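Local atomic coordinates of alpha-11 giardin (PDB entry 2II2), a protein that binds calcium as an unusual member of the annexin family and probably associates with phospholipid membranes and the cytoskeleton during attachment of the Giardia parasite. Residues 37-41 / 72-76; 259-264 / 302-306. All coordinates share one frame; numbering follows the deposited sequence. Where two conformers were deposited one is given.

Contact 1 (37-41 / 72-76); sequences RKELR and GWDCN. With SO4 (sulfate ion), chain B.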
loop_
_atom_site.group_PDB
_atom_site.type_symbol
_atom_site.label_atom_id
_atom_site.label_comp_id
_atom_site.label_asym_id
_atom_site.label_seq_id
_atom_site.Cartn_x
_atom_site.Cartn_y
_atom_site.Cartn_z
ATOM N N ARG A 37 -10.101 -17.700 4.348
ATOM C CA ARG A 37 -9.221 -17.868 3.189
ATOM C C ARG A 37 -8.006 -18.697 3.572
ATOM O O ARG A 37 -7.558 -19.547 2.798
ATOM C CB ARG A 37 -8.780 -16.531 2.587
ATOM C CG ARG A 37 -9.897 -15.794 1.907
ATOM C CD ARG A 37 -9.400 -14.622 1.122
ATOM N NE ARG A 37 -8.794 -13.551 1.913
ATOM C CZ ARG A 37 -9.456 -12.587 2.559
ATOM N NH1 ARG A 37 -10.786 -12.569 2.583
ATOM N NH2 ARG A 37 -8.785 -11.636 3.199
ATOM N N LYS A 38 -7.484 -18.454 4.771
ATOM C CA LYS A 38 -6.290 -19.167 5.231
ATOM C C LYS A 38 -6.607 -20.657 5.415
ATOM O O LYS A 38 -5.877 -21.549 4.944
ATOM C CB LYS A 38 -5.789 -18.551 6.545
ATOM C CG LYS A 38 -4.469 -19.127 7.076
ATOM C CD LYS A 38 -4.112 -18.507 8.444
ATOM C CE LYS A 38 -2.760 -19.010 8.933
ATOM N NZ LYS A 38 -2.382 -18.391 10.221
ATOM N N GLU A 39 -7.722 -20.928 6.085
ATOM C CA GLU A 39 -8.168 -22.325 6.266
ATOM C C GLU A 39 -8.424 -23.031 4.939
ATOM O O GLU A 39 -8.056 -24.194 4.761
ATOM C CB GLU A 39 -9.423 -22.391 7.138
ATOM C CG GLU A 39 -9.148 -22.064 8.598
ATOM C CD GLU A 39 -10.368 -22.187 9.510
ATOM O OE1 GLU A 39 -11.535 -22.142 9.037
ATOM O OE2 GLU A 39 -10.156 -22.337 10.732
ATOM N N LEU A 40 -9.060 -22.330 4.006
ATOM C CA LEU A 40 -9.362 -22.903 2.714
ATOM C C LEU A 40 -8.059 -23.255 1.988
ATOM O O LEU A 40 -7.943 -24.335 1.414
ATOM C CB LEU A 40 -10.215 -21.937 1.912
ATOM C CG LEU A 40 -10.780 -22.439 0.592
ATOM C CD1 LEU A 40 -12.059 -21.663 0.297
ATOM C CD2 LEU A 40 -9.790 -22.256 -0.558
ATOM N N ARG A 41 -7.073 -22.363 2.013
ATOM C CA ARG A 41 -5.802 -22.691 1.335
ATOM C C ARG A 41 -5.150 -23.929 1.948
ATOM O O ARG A 41 -4.606 -24.775 1.250
ATOM C CB ARG A 41 -4.825 -21.498 1.354
ATOM C CG ARG A 41 -5.295 -20.327 0.545
ATOM C CD ARG A 41 -4.222 -19.295 0.407
ATOM N NE ARG A 41 -3.879 -18.640 1.657
ATOM C CZ ARG A 41 -2.679 -18.655 2.231
ATOM N NH1 ARG A 41 -1.666 -19.329 1.703
ATOM N NH2 ARG A 41 -2.487 -17.955 3.330
ATOM N N GLY A 72 -4.273 -10.788 -2.412
ATOM C CA GLY A 72 -5.473 -10.816 -1.581
ATOM C C GLY A 72 -5.709 -12.182 -0.929
ATOM O O GLY A 72 -6.176 -12.248 0.208
ATOM N N TRP A 73 -5.393 -13.274 -1.624
ATOM C CA TRP A 73 -5.545 -14.620 -1.046
ATOM C C TRP A 73 -4.491 -14.999 -0.007
ATOM O O TRP A 73 -4.681 -15.955 0.729
ATOM C CB TRP A 73 -5.567 -15.674 -2.168
ATOM C CG TRP A 73 -6.920 -15.921 -2.693
ATOM C CD1 TRP A 73 -7.516 -15.393 -3.803
ATOM C CD2 TRP A 73 -7.883 -16.778 -2.094
ATOM N NE1 TRP A 73 -8.793 -15.893 -3.933
ATOM C CE2 TRP A 73 -9.045 -16.746 -2.898
ATOM C CE3 TRP A 73 -7.872 -17.604 -0.960
ATOM C CZ2 TRP A 73 -10.197 -17.495 -2.601
ATOM C CZ3 TRP A 73 -9.027 -18.358 -0.669
ATOM C CH2 TRP A 73 -10.168 -18.281 -1.477
ATOM N N ASP A 74 -3.359 -14.292 0.001
ATOM C CA ASP A 74 -2.269 -14.648 0.914
ATOM C C ASP A 74 -2.511 -14.059 2.309
ATOM O O ASP A 74 -3.387 -13.204 2.499
ATOM C CB ASP A 74 -0.952 -14.074 0.353
ATOM C CG ASP A 74 0.297 -14.816 0.841
ATOM O OD1 ASP A 74 0.197 -15.721 1.701
ATOM O OD2 ASP A 74 1.381 -14.476 0.313
ATOM N N CYS A 75 -1.718 -14.512 3.280
ATOM C CA CYS A 75 -1.620 -13.816 4.570
ATOM C C CYS A 75 -0.913 -12.469 4.382
ATOM O O CYS A 75 0.017 -12.346 3.565
ATOM C CB CYS A 75 -0.910 -14.686 5.604
ATOM S SG CYS A 75 -1.924 -16.108 6.069
ATOM N N ASN A 76 -1.355 -11.456 5.131
ATOM C CA ASN A 76 -0.932 -10.087 4.871
ATOM C C ASN A 76 0.585 -9.893 5.017
ATOM O O ASN A 76 1.206 -9.190 4.213
ATOM C CB ASN A 76 -1.699 -9.170 5.809
ATOM C CG ASN A 76 -1.400 -7.733 5.564
ATOM O OD1 ASN A 76 -0.600 -7.114 6.279
ATOM N ND2 ASN A 76 -2.029 -7.178 4.540
HETATM S S SO4 B . -3.832 -12.866 7.937
HETATM O O1 SO4 B . -4.506 -12.132 9.008
HETATM O O2 SO4 B . -4.597 -14.075 7.646
HETATM O O3 SO4 B . -3.675 -12.037 6.737
HETATM O O4 SO4 B . -2.505 -13.273 8.415
HETATM O O HOH W 1 -6.477 -10.259 2.020
HETATM O O HOH W 2 -6.179 -13.321 3.014
HETATM O O HOH W 3 -4.973 -16.689 3.353
HETATM O O HOH W 4 1.456 -18.062 2.050
#
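Arg-37 lays its aliphatic chain across the indole of Trp-73: CD stands 4.1 Å from the centroid of the six-membered ring and 18° off its normal, a CH-pi contact over the face. Leu-40 adds CD2 at 4.0 Å from Trp-73 CZ3, while the indole nitrogen is held by Thr-29. A bend at chi3 (-65°) turns the Arg-37 guanidinium nearly perpendicular to the indole and carries it past the ring. There one water accepts from Arg-37 NE at 2.8 Å, a second weakly bridges NH2 to Gly-72 O, and the guanidinium forms a salt bridge to Asp-265 through NH2.

One turn on, Arg-41 runs alongside Trp-73 in the opposite direction, CG near CE3. Its NE is 3.0 Å from Trp-73 O, but the angle is too poor for a hydrogen bond; the link runs through a water that accepts from Arg-41 NH2 at 2.8 Å and donates to that carbonyl. Asp-74 OD1, 3.9 Å from Arg-41 NH2 and well out of the guanidinium plane, forms a long, charge-only salt bridge; the other oxygen, OD2, is hydrogen-bonded to Ser-78.

Cys-75 is the N-cap of helix 76-89, and Asn-76 N donates to O3 of a sulfate, probably from the crystallisation liquor, at 2.9 Å (157°). Two arginines, clasping a helix C-terminus around a buried tryptophan, join helices 34-48 and 64-73 in the all-helical annexin fold.

Contact 2 (259-264 / 302-306); sequences ITGLFH and CLMFW
His-264 can be followed outward from its backbone, which itself meets Trp-306: CA lies 3.8 Å from the centroid of the indole six-membered ring, close to the normal, so that a CH-pi contact covers one face. CB comes next, 3.2 Å from the carbonyl oxygen of Phe-305. With chi1 at 69°, CG sits between the backbone N and the carbonyl carbon, and this rotation leads the imidazole past the Phe-305 carbonyl to the phenyl group. ND1 donates a weak hydrogen bond to Phe-305 O at 3.0 Å. CE1 then meets Phe-305 CD2 at 3.6 Å, and at the tip NE2 is 3.9 Å from the same carbon. CD2 of the phenyl group thus overlies the imidazole near its rim; the planes are 59° apart, which makes an edge-to-face pair with Phe-305 supplying the edge.

Four residues earlier, Thr-260 holds the other end of the indole. Trp-306 NE1 donates to Thr-260 OG1 at 2.9 Å, with an N-H...O angle of 145° and the oxygen tilted somewhat from the ring plane. Cys-302 SG lies beside the hydroxyl. The methyl CG2 packs at 3.5 Å against Phe-305 CB. Phe-240 meets the indole edge-to-face, and Val-68 and Met-69 of helix 64-73 touch Phe-305.

The contact joins the C-terminal parts of the nearly parallel helices 249-263 and 298-306 within the annexin domain, and both its polar bonds are buried. The indole N-H is satisfied by a hydroxyl that accepts from NE1 and is itself hydrogen-bonded to Ala-256 O. The weak bond to Phe-305 O is consistent with an imidazole protonated at ND1, and this bond and the edge-to-face packing probably both fix the ring.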
loop_
_atom_site.group_PDB
_atom_site.type_symbol
_atom_site.label_atom_id
_atom_site.label_comp_id
_atom_site.label_asym_id
_atom_site.label_seq_id
_atom_site.Cartn_x
_atom_site.Cartn_y
_atom_site.Cartn_z
ATOM N N ILE A 259 -2.301 -2.048 -3.589
ATOM C CA ILE A 259 -2.984 -1.345 -2.512
ATOM C C ILE A 259 -4.230 -2.126 -2.090
ATOM O O ILE A 259 -4.493 -2.304 -0.887
ATOM C CB ILE A 259 -3.314 0.082 -2.954
ATOM C CG1 ILE A 259 -2.033 0.871 -3.188
ATOM C CG2 ILE A 259 -4.214 0.759 -1.928
ATOM C CD1 ILE A 259 -2.205 2.080 -4.098
ATOM N N THR A 260 -5.012 -2.580 -3.067
ATOM C CA THR A 260 -6.193 -3.373 -2.758
ATOM C C THR A 260 -5.831 -4.682 -2.062
ATOM O O THR A 260 -6.408 -5.035 -1.046
ATOM C CB THR A 260 -6.950 -3.681 -4.075
ATOM O OG1 THR A 260 -7.370 -2.453 -4.682
ATOM C CG2 THR A 260 -8.148 -4.536 -3.839
ATOM N N GLY A 261 -4.880 -5.421 -2.633
ATOM C CA GLY A 261 -4.511 -6.704 -2.066
ATOM C C GLY A 261 -4.019 -6.600 -0.633
ATOM O O GLY A 261 -4.362 -7.433 0.218
ATOM N N LEU A 262 -3.184 -5.600 -0.378
ATOM C CA LEU A 262 -2.635 -5.426 0.963
ATOM C C LEU A 262 -3.615 -4.878 2.025
ATOM O O LEU A 262 -3.562 -5.269 3.197
ATOM C CB LEU A 262 -1.404 -4.520 0.950
ATOM C CG LEU A 262 -0.171 -5.018 0.191
ATOM C CD1 LEU A 262 0.928 -3.951 0.198
ATOM C CD2 LEU A 262 0.338 -6.280 0.888
ATOM N N PHE A 263 -4.480 -3.941 1.600
ATOM C CA PHE A 263 -5.158 -3.114 2.592
ATOM C C PHE A 263 -6.675 -3.193 2.593
ATOM O O PHE A 263 -7.295 -2.539 3.445
ATOM C CB PHE A 263 -4.719 -1.668 2.432
ATOM C CG PHE A 263 -3.234 -1.468 2.522
ATOM C CD1 PHE A 263 -2.517 -1.912 3.630
ATOM C CD2 PHE A 263 -2.540 -0.833 1.484
ATOM C CE1 PHE A 263 -1.142 -1.732 3.698
ATOM C CE2 PHE A 263 -1.163 -0.636 1.567
ATOM C CZ PHE A 263 -0.467 -1.084 2.666
ATOM N N HIS A 264 -7.253 -4.018 1.716
ATOM C CA HIS A 264 -8.720 -4.010 1.605
ATOM C C HIS A 264 -9.429 -4.394 2.909
ATOM O O HIS A 264 -10.536 -3.924 3.164
ATOM C CB HIS A 264 -9.211 -4.918 0.461
ATOM C CG HIS A 264 -8.990 -6.360 0.743
ATOM N ND1 HIS A 264 -10.009 -7.197 1.139
ATOM C CD2 HIS A 264 -7.847 -7.089 0.799
ATOM C CE1 HIS A 264 -9.512 -8.399 1.379
ATOM N NE2 HIS A 264 -8.196 -8.355 1.221
ATOM N N CYS A 302 -11.397 -5.654 -7.850
ATOM C CA CYS A 302 -11.136 -4.522 -6.976
ATOM C C CYS A 302 -12.394 -4.158 -6.185
ATOM O O CYS A 302 -12.346 -4.000 -4.966
ATOM C CB CYS A 302 -10.649 -3.355 -7.832
ATOM S SG CYS A 302 -10.171 -1.890 -6.888
ATOM N N LEU A 303 -13.530 -4.014 -6.870
ATOM C CA LEU A 303 -14.789 -3.734 -6.171
ATOM C C LEU A 303 -15.126 -4.800 -5.115
ATOM O O LEU A 303 -15.556 -4.504 -3.988
ATOM C CB LEU A 303 -15.923 -3.595 -7.174
ATOM C CG LEU A 303 -15.877 -2.376 -8.094
ATOM C CD1 LEU A 303 -16.905 -2.578 -9.195
ATOM C CD2 LEU A 303 -16.115 -1.035 -7.376
ATOM N N MET A 304 -14.938 -6.061 -5.503
ATOM C CA MET A 304 -15.183 -7.154 -4.576
ATOM C C MET A 304 -14.298 -7.040 -3.348
ATOM O O MET A 304 -14.808 -7.171 -2.222
ATOM C CB MET A 304 -15.038 -8.507 -5.292
ATOM C CG MET A 304 -15.239 -9.736 -4.421
ATOM S SD MET A 304 -13.802 -10.211 -3.418
ATOM C CE MET A 304 -12.593 -10.575 -4.708
ATOM N N PHE A 305 -12.999 -6.840 -3.530
ATOM C CA PHE A 305 -12.129 -6.811 -2.369
ATOM C C PHE A 305 -12.431 -5.632 -1.435
ATOM O O PHE A 305 -12.249 -5.748 -0.215
ATOM C CB PHE A 305 -10.656 -6.809 -2.775
ATOM C CG PHE A 305 -10.080 -8.166 -3.069
ATOM C CD1 PHE A 305 -9.496 -8.443 -4.312
ATOM C CD2 PHE A 305 -10.042 -9.150 -2.087
ATOM C CE1 PHE A 305 -8.949 -9.697 -4.576
ATOM C CE2 PHE A 305 -9.511 -10.418 -2.332
ATOM C CZ PHE A 305 -8.941 -10.688 -3.596
ATOM N N TRP A 306 -12.907 -4.525 -1.981
ATOM C CA TRP A 306 -13.220 -3.359 -1.172
ATOM C C TRP A 306 -14.651 -3.352 -0.681
ATOM O O TRP A 306 -15.050 -2.420 0.014
ATOM C CB TRP A 306 -12.953 -2.074 -1.968
ATOM C CG TRP A 306 -11.521 -1.742 -2.070
ATOM C CD1 TRP A 306 -10.722 -1.809 -3.182
ATOM C CD2 TRP A 306 -10.689 -1.271 -1.005
ATOM N NE1 TRP A 306 -9.442 -1.423 -2.866
ATOM C CE2 TRP A 306 -9.394 -1.116 -1.523
ATOM C CE3 TRP A 306 -10.916 -0.984 0.346
ATOM C CZ2 TRP A 306 -8.327 -0.659 -0.741
ATOM C CZ3 TRP A 306 -9.858 -0.541 1.126
ATOM C CH2 TRP A 306 -8.587 -0.399 0.580
#

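Contact 1 closes before contact 2 opens along the chain, yet their centres are only 14 Å apart, on the same side of the molecular centre. Contact 1 joins helices 34-48 and 64-73; contact 2 joins helices 249-263 and 298-306, whose local axes run at 22° to each other and approach to 9.8 Å. The two touch directly: Gly-72 CA lies 4.0 Å from Phe-305 CZ, and Arg-37 NH2 is 3.8 Å from His-264 CE1. Helices from near the two ends of the chain therefore meet, closing the all-helical annexin body. The calcium-binding residues Ile-60 and Glu-66 lie about 9 to 11 Å from the side chains of Trp-73 and Phe-305; no calcium is bound here.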